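Local coordinates for protein esterase (Rhizomucor miehei, PDB 4WY5) that probably hydrolyses carboxylic ester bonds as a fungal carboxylesterase of the alpha/beta hydrolase fold, at residues T129-I134 and A168-Y173; L256-S261 and A284-G289. All blocks are in the same frame, centred on the assembly; numbering follows the deposited sequence.

Overall arrangement
The two contacts sit on opposite sides of the chain's centre, their own centres 24 Å apart and their nearest atoms about 8 Å apart, within one alpha/beta hydrolase fold. Contact 1 packs helix 129-143 against helix 162-176, which follows the probable nucleophile elbow at Ser161; Ile134 lies near that elbow without touching it. Contact 2 pairs the last two parallel strands of the central sheet, 254-259 and 282-287, whose ends lead towards Asp262 and His292, probably the other members of a Ser-His-Asp triad. At contact 2 the sheet also continues into the second subunit, and a sulfate ion is held between the two chains; contact 1 touches no other chain.

Contact 1. Residues T129-I134 and A168-Y173; sequences TAIEEI and AAVSIY
Helices 129-134 and 168-173 pass 9.6 Å apart at their axes, with their N-to-C directions inclined by 65°, and come closest in backbone at Ile131 and Val170. The joint is almost wholly apolar. Ile131 serves it with both branches: at the end of the longer one, CD1 rests against the CB of Ala169 at 3.7 Å, while CG2, anti to its backbone N, reaches the base of the Tyr173 side chain, 4.0 Å from CG. Such helix-on-helix packing is part of the helical layer that flanks the central sheet in the alpha/beta hydrolase fold; here helix 162-176 is the one that follows the probable nucleophile elbow, and its Leu166 extends the apolar surface beneath Ile131 and Ile134. Val170 packs against Ile131 and Ile134, three residues apart on the facing helix. Its CG2 lies 3.8 Å from the carbonyl O of Ile131 and 4.2 Å from CG2 of Ile134, the latter two side chains crossing at about a right angle. Tyr173 closes the more exposed end. With CG anti to the backbone N (chi1 -175°), the ring reaches across helix 129-134, nearly square to its axis, and OH comes 3.7 Å from CG of Glu132, on the aliphatic stem; the carboxylate and ring planes are 46° apart. Tyr135, later on helix 129-143, meets the ring of Tyr173 edge-to-face.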
loop_
_atom_site.group_PDB
_atom_site.type_symbol
_atom_site.label_atom_id
_atom_site.label_comp_id
_atom_site.label_asym_id
_atom_site.label_seq_id
_atom_site.Cartn_x
_atom_site.Cartn_y
_atom_site.Cartn_z
ATOM N N THR A 129 -24.431 -9.046 -19.134
ATOM C CA THR A 129 -24.058 -8.523 -20.445
ATOM C C THR A 129 -22.645 -7.914 -20.472
ATOM O O THR A 129 -21.832 -8.264 -21.336
ATOM C CB THR A 129 -25.075 -7.454 -20.918
ATOM O OG1 THR A 129 -26.399 -8.004 -20.910
ATOM C CG2 THR A 129 -24.740 -6.951 -22.320
ATOM N N ALA A 130 -22.339 -7.044 -19.509
ATOM C CA ALA A 130 -21.036 -6.360 -19.483
ATOM C C ALA A 130 -19.864 -7.325 -19.327
ATOM O O ALA A 130 -18.834 -7.141 -19.974
ATOM C CB ALA A 130 -21.000 -5.310 -18.381
ATOM N N ILE A 131 -20.010 -8.349 -18.491
ATOM C CA ILE A 131 -18.941 -9.345 -18.333
ATOM C C ILE A 131 -18.622 -9.989 -19.680
ATOM O O ILE A 131 -17.452 -10.184 -20.040
ATOM C CB ILE A 131 -19.327 -10.451 -17.334
ATOM C CG1 ILE A 131 -19.470 -9.890 -15.917
ATOM C CG2 ILE A 131 -18.296 -11.565 -17.326
ATOM C CD1 ILE A 131 -19.944 -10.928 -14.893
ATOM N N GLU A 132 -19.676 -10.268 -20.443
ATOM C CA GLU A 132 -19.539 -10.888 -21.754
ATOM C C GLU A 132 -18.929 -9.930 -22.779
ATOM O O GLU A 132 -18.182 -10.358 -23.661
ATOM C CB GLU A 132 -20.902 -11.405 -22.233
ATOM C CG GLU A 132 -21.367 -12.685 -21.508
ATOM C CD GLU A 132 -22.798 -13.117 -21.867
ATOM O OE1 GLU A 132 -23.452 -12.451 -22.712
ATOM O OE2 GLU A 132 -23.261 -14.142 -21.308
ATOM N N GLU A 133 -19.233 -8.639 -22.662
ATOM C CA GLU A 133 -18.609 -7.651 -23.531
ATOM C C GLU A 133 -17.114 -7.539 -23.230
ATOM O O GLU A 133 -16.278 -7.434 -24.139
ATOM C CB GLU A 133 -19.290 -6.281 -23.380
ATOM C CG GLU A 133 -20.642 -6.185 -24.085
ATOM C CD GLU A 133 -21.477 -4.986 -23.662
ATOM O OE1 GLU A 133 -21.206 -4.411 -22.587
ATOM O OE2 GLU A 133 -22.443 -4.644 -24.389
ATOM N N ILE A 134 -16.765 -7.602 -21.952
ATOM C CA ILE A 134 -15.385 -7.356 -21.585
ATOM C C ILE A 134 -14.538 -8.564 -21.990
ATOM O O ILE A 134 -13.383 -8.415 -22.445
ATOM C CB ILE A 134 -15.265 -7.026 -20.087
ATOM C CG1 ILE A 134 -16.030 -5.722 -19.807
ATOM C CG2 ILE A 134 -13.809 -6.908 -19.677
ATOM C CD1 ILE A 134 -16.236 -5.416 -18.367
ATOM N N ALA A 168 -12.782 -8.699 -11.433
ATOM C CA ALA A 168 -12.698 -9.966 -10.720
ATOM C C ALA A 168 -13.544 -11.079 -11.370
ATOM O O ALA A 168 -13.093 -12.227 -11.475
ATOM C CB ALA A 168 -13.100 -9.764 -9.271
ATOM N N ALA A 169 -14.766 -10.753 -11.784
ATOM C CA ALA A 169 -15.637 -11.744 -12.441
ATOM C C ALA A 169 -15.152 -12.180 -13.844
ATOM O O ALA A 169 -15.194 -13.373 -14.188
ATOM C CB ALA A 169 -17.064 -11.214 -12.527
ATOM N N VAL A 170 -14.683 -11.240 -14.659
ATOM C CA VAL A 170 -14.218 -11.635 -15.988
ATOM C C VAL A 170 -12.927 -12.446 -15.863
ATOM O O VAL A 170 -12.568 -13.167 -16.793
ATOM C CB VAL A 170 -13.994 -10.420 -16.960
ATOM C CG1 VAL A 170 -12.658 -9.746 -16.718
ATOM C CG2 VAL A 170 -14.087 -10.865 -18.433
ATOM N N SER A 171 -12.226 -12.352 -14.731
ATOM C CA SER A 171 -11.071 -13.236 -14.551
ATOM C C SER A 171 -11.528 -14.691 -14.355
ATOM O O SER A 171 -10.874 -15.633 -14.826
ATOM C CB SER A 171 -10.191 -12.797 -13.366
ATOM O OG SER A 171 -9.659 -11.495 -13.541
ATOM N N ILE A 172 -12.666 -14.875 -13.697
ATOM C CA ILE A 172 -13.196 -16.221 -13.470
ATOM C C ILE A 172 -13.851 -16.747 -14.749
ATOM O O ILE A 172 -13.614 -17.893 -15.160
ATOM C CB ILE A 172 -14.222 -16.244 -12.315
ATOM C CG1 ILE A 172 -13.551 -15.830 -10.993
ATOM C CG2 ILE A 172 -14.882 -17.633 -12.195
ATOM C CD1 ILE A 172 -14.526 -15.679 -9.809
ATOM N N TYR A 173 -14.655 -15.893 -15.380
ATOM C CA TYR A 173 -15.310 -16.217 -16.651
ATOM C C TYR A 173 -14.312 -16.684 -17.723
ATOM O O TYR A 173 -14.527 -17.719 -18.357
ATOM C CB TYR A 173 -16.084 -14.993 -17.145
ATOM C CG TYR A 173 -16.910 -15.185 -18.387
ATOM C CD1 TYR A 173 -16.376 -14.934 -19.640
ATOM C CD2 TYR A 173 -18.240 -15.593 -18.311
ATOM C CE1 TYR A 173 -17.132 -15.090 -20.788
ATOM C CE2 TYR A 173 -19.003 -15.755 -19.458
ATOM C CZ TYR A 173 -18.438 -15.497 -20.692
ATOM O OH TYR A 173 -19.175 -15.646 -21.837
#

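Contact 2. Residues L256-S261 and A284-G289; sequences LFTAES and AVRVLG. With SO4 (sulfate ion), chain C.
Phe257 and Val285 lie side by side on neighbouring parallel strands, joined by the beta-alpha-beta crossover through helix 265-277 at the edge of this chain's alpha/beta hydrolase sheet, which continues antiparallel into the second subunit through Val285, Arg286 and Val287. The strands are tightly knit: Val285 N donates to Leu256 O, Thr258 N to Val285 O and Val287 N to Thr258 O, before Glu260 N reaches Val287 O. On one face Phe257 CD1 meets Val285 CG2 at 3.7 Å, while CG2 of Val287 approaches the edge of the ring, with helix 302-319 packed over the same phenyl. On the other, Thr258 CG2 presses on the aliphatic part of Arg286, 3.6 Å from CG.

Towards the strands' C-terminal ends, and on the face of Thr258 and Arg286, the contact becomes looser and more polar, with Leu288 and Gly289 partly exposed to solvent. Arg286 runs out with CG anti to its N (chi1 179°) and bends at chi3 (-67°); Glu269 takes its NE in a salt bridge. Its NH1 gives a nearly straight bond (170°) to sulfate O1 in the guanidinium plane, and Arg286 NH1 of the second subunit binds the same ion, probably easing their approach. A water accepts from Arg286 NH1 and donates to Glu260 OE2, bridging opposite charges not in direct contact. The other oxygen, Glu260 OE1, accepts a hydrogen bond from the backbone N of Gly289 at 3.2 Å from above the carboxylate plane.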
loop_
_atom_site.group_PDB
_atom_site.type_symbol
_atom_site.label_atom_id
_atom_site.label_comp_id
_atom_site.label_asym_id
_atom_site.label_seq_id
_atom_site.Cartn_x
_atom_site.Cartn_y
_atom_site.Cartn_z
ATOM N N LEU A 256 -5.269 -5.744 -4.229
ATOM C CA LEU A 256 -6.573 -5.244 -3.778
ATOM C C LEU A 256 -6.461 -4.064 -2.806
ATOM O O LEU A 256 -5.670 -4.097 -1.867
ATOM C CB LEU A 256 -7.374 -6.380 -3.148
ATOM C CG LEU A 256 -8.850 -6.163 -2.821
ATOM C CD1 LEU A 256 -9.535 -7.504 -2.835
ATOM C CD2 LEU A 256 -9.032 -5.555 -1.440
ATOM N N PHE A 257 -7.232 -3.006 -3.076
ATOM C CA PHE A 257 -7.319 -1.841 -2.185
ATOM C C PHE A 257 -8.687 -1.796 -1.548
ATOM O O PHE A 257 -9.701 -2.056 -2.218
ATOM C CB PHE A 257 -7.087 -0.518 -2.913
ATOM C CG PHE A 257 -5.699 -0.362 -3.504
ATOM C CD1 PHE A 257 -4.691 0.280 -2.783
ATOM C CD2 PHE A 257 -5.411 -0.853 -4.768
ATOM C CE1 PHE A 257 -3.419 0.441 -3.317
ATOM C CE2 PHE A 257 -4.138 -0.697 -5.317
ATOM C CZ PHE A 257 -3.137 -0.049 -4.589
ATOM N N THR A 258 -8.705 -1.428 -0.269
ATOM C CA THR A 258 -9.938 -1.247 0.475
ATOM C C THR A 258 -9.904 0.152 1.119
ATOM O O THR A 258 -8.821 0.683 1.374
ATOM C CB THR A 258 -10.089 -2.373 1.512
ATOM O OG1 THR A 258 -11.277 -3.120 1.237
ATOM C CG2 THR A 258 -10.083 -1.850 2.915
ATOM N N ALA A 259 -11.063 0.772 1.343
ATOM C CA ALA A 259 -11.092 2.097 1.973
ATOM C C ALA A 259 -11.587 2.025 3.426
ATOM O O ALA A 259 -12.550 1.317 3.713
ATOM C CB ALA A 259 -11.969 3.056 1.161
ATOM N N GLU A 260 -10.920 2.743 4.337
ATOM C CA GLU A 260 -11.224 2.634 5.768
ATOM C C GLU A 260 -12.672 2.987 6.118
ATOM O O GLU A 260 -13.308 2.275 6.890
ATOM C CB GLU A 260 -10.276 3.513 6.616
ATOM C CG GLU A 260 -10.577 3.393 8.129
ATOM C CD GLU A 260 -9.636 4.189 9.021
ATOM O OE1 GLU A 260 -9.364 5.371 8.688
ATOM O OE2 GLU A 260 -9.185 3.646 10.068
ATOM N N SER A 261 -13.184 4.091 5.577
ATOM C CA SER A 261 -14.550 4.522 5.878
ATOM C C SER A 261 -15.469 4.251 4.685
ATOM O O SER A 261 -15.806 5.168 3.917
ATOM C CB SER A 261 -14.581 6.009 6.248
ATOM O OG SER A 261 -13.935 6.247 7.496
ATOM N N ALA A 284 -2.915 -7.147 -0.403
ATOM C CA ALA A 284 -4.128 -6.420 -0.045
ATOM C C ALA A 284 -3.830 -5.435 1.080
ATOM O O ALA A 284 -3.117 -5.784 2.022
ATOM C CB ALA A 284 -5.231 -7.409 0.381
ATOM N N VAL A 285 -4.343 -4.206 0.966
ATOM C CA VAL A 285 -4.161 -3.163 1.988
ATOM C C VAL A 285 -5.458 -2.397 2.270
ATOM O O VAL A 285 -6.280 -2.213 1.357
ATOM C CB VAL A 285 -3.069 -2.108 1.584
ATOM C CG1 VAL A 285 -1.681 -2.719 1.577
ATOM C CG2 VAL A 285 -3.382 -1.465 0.228
ATOM N N ARG A 286 -5.632 -1.961 3.525
ATOM C CA ARG A 286 -6.682 -1.009 3.912
ATOM C C ARG A 286 -6.083 0.402 3.955
ATOM O O ARG A 286 -5.090 0.634 4.668
ATOM C CB ARG A 286 -7.302 -1.351 5.285
ATOM C CG ARG A 286 -8.407 -0.366 5.747
ATOM C CD ARG A 286 -8.850 -0.582 7.212
ATOM N NE ARG A 286 -9.527 -1.864 7.373
ATOM C CZ ARG A 286 -10.134 -2.282 8.477
ATOM N NH1 ARG A 286 -10.166 -1.519 9.564
ATOM N NH2 ARG A 286 -10.730 -3.474 8.482
ATOM N N VAL A 287 -6.675 1.339 3.205
ATOM C CA VAL A 287 -6.142 2.725 3.135
ATOM C C VAL A 287 -6.764 3.638 4.198
ATOM O O VAL A 287 -7.979 3.874 4.192
ATOM C CB VAL A 287 -6.405 3.373 1.766
ATOM C CG1 VAL A 287 -5.700 4.745 1.671
ATOM C CG2 VAL A 287 -5.969 2.440 0.650
ATOM N N LEU A 288 -5.934 4.162 5.094
ATOM C CA LEU A 288 -6.417 4.991 6.205
ATOM C C LEU A 288 -6.805 6.415 5.789
ATOM O O LEU A 288 -6.097 7.071 5.020
ATOM C CB LEU A 288 -5.359 5.065 7.310
ATOM C CG LEU A 288 -5.364 4.035 8.459
ATOM C CD1 LEU A 288 -5.690 2.623 8.024
ATOM C CD2 LEU A 288 -4.033 4.040 9.187
ATOM N N GLY A 289 -7.931 6.886 6.320
ATOM C CA GLY A 289 -8.424 8.232 6.063
ATOM C C GLY A 289 -9.288 8.407 4.818
ATOM O O GLY A 289 -9.725 9.529 4.522
HETATM S S SO4 C . -11.134 -3.136 12.950
HETATM O O1 SO4 C . -11.626 -2.171 11.957
HETATM O O2 SO4 C . -10.766 -4.385 12.262
HETATM O O3 SO4 C . -9.961 -2.540 13.595
HETATM O O4 SO4 C . -12.171 -3.401 13.961
HETATM O O HOH W 1 -8.396 0.964 10.468
#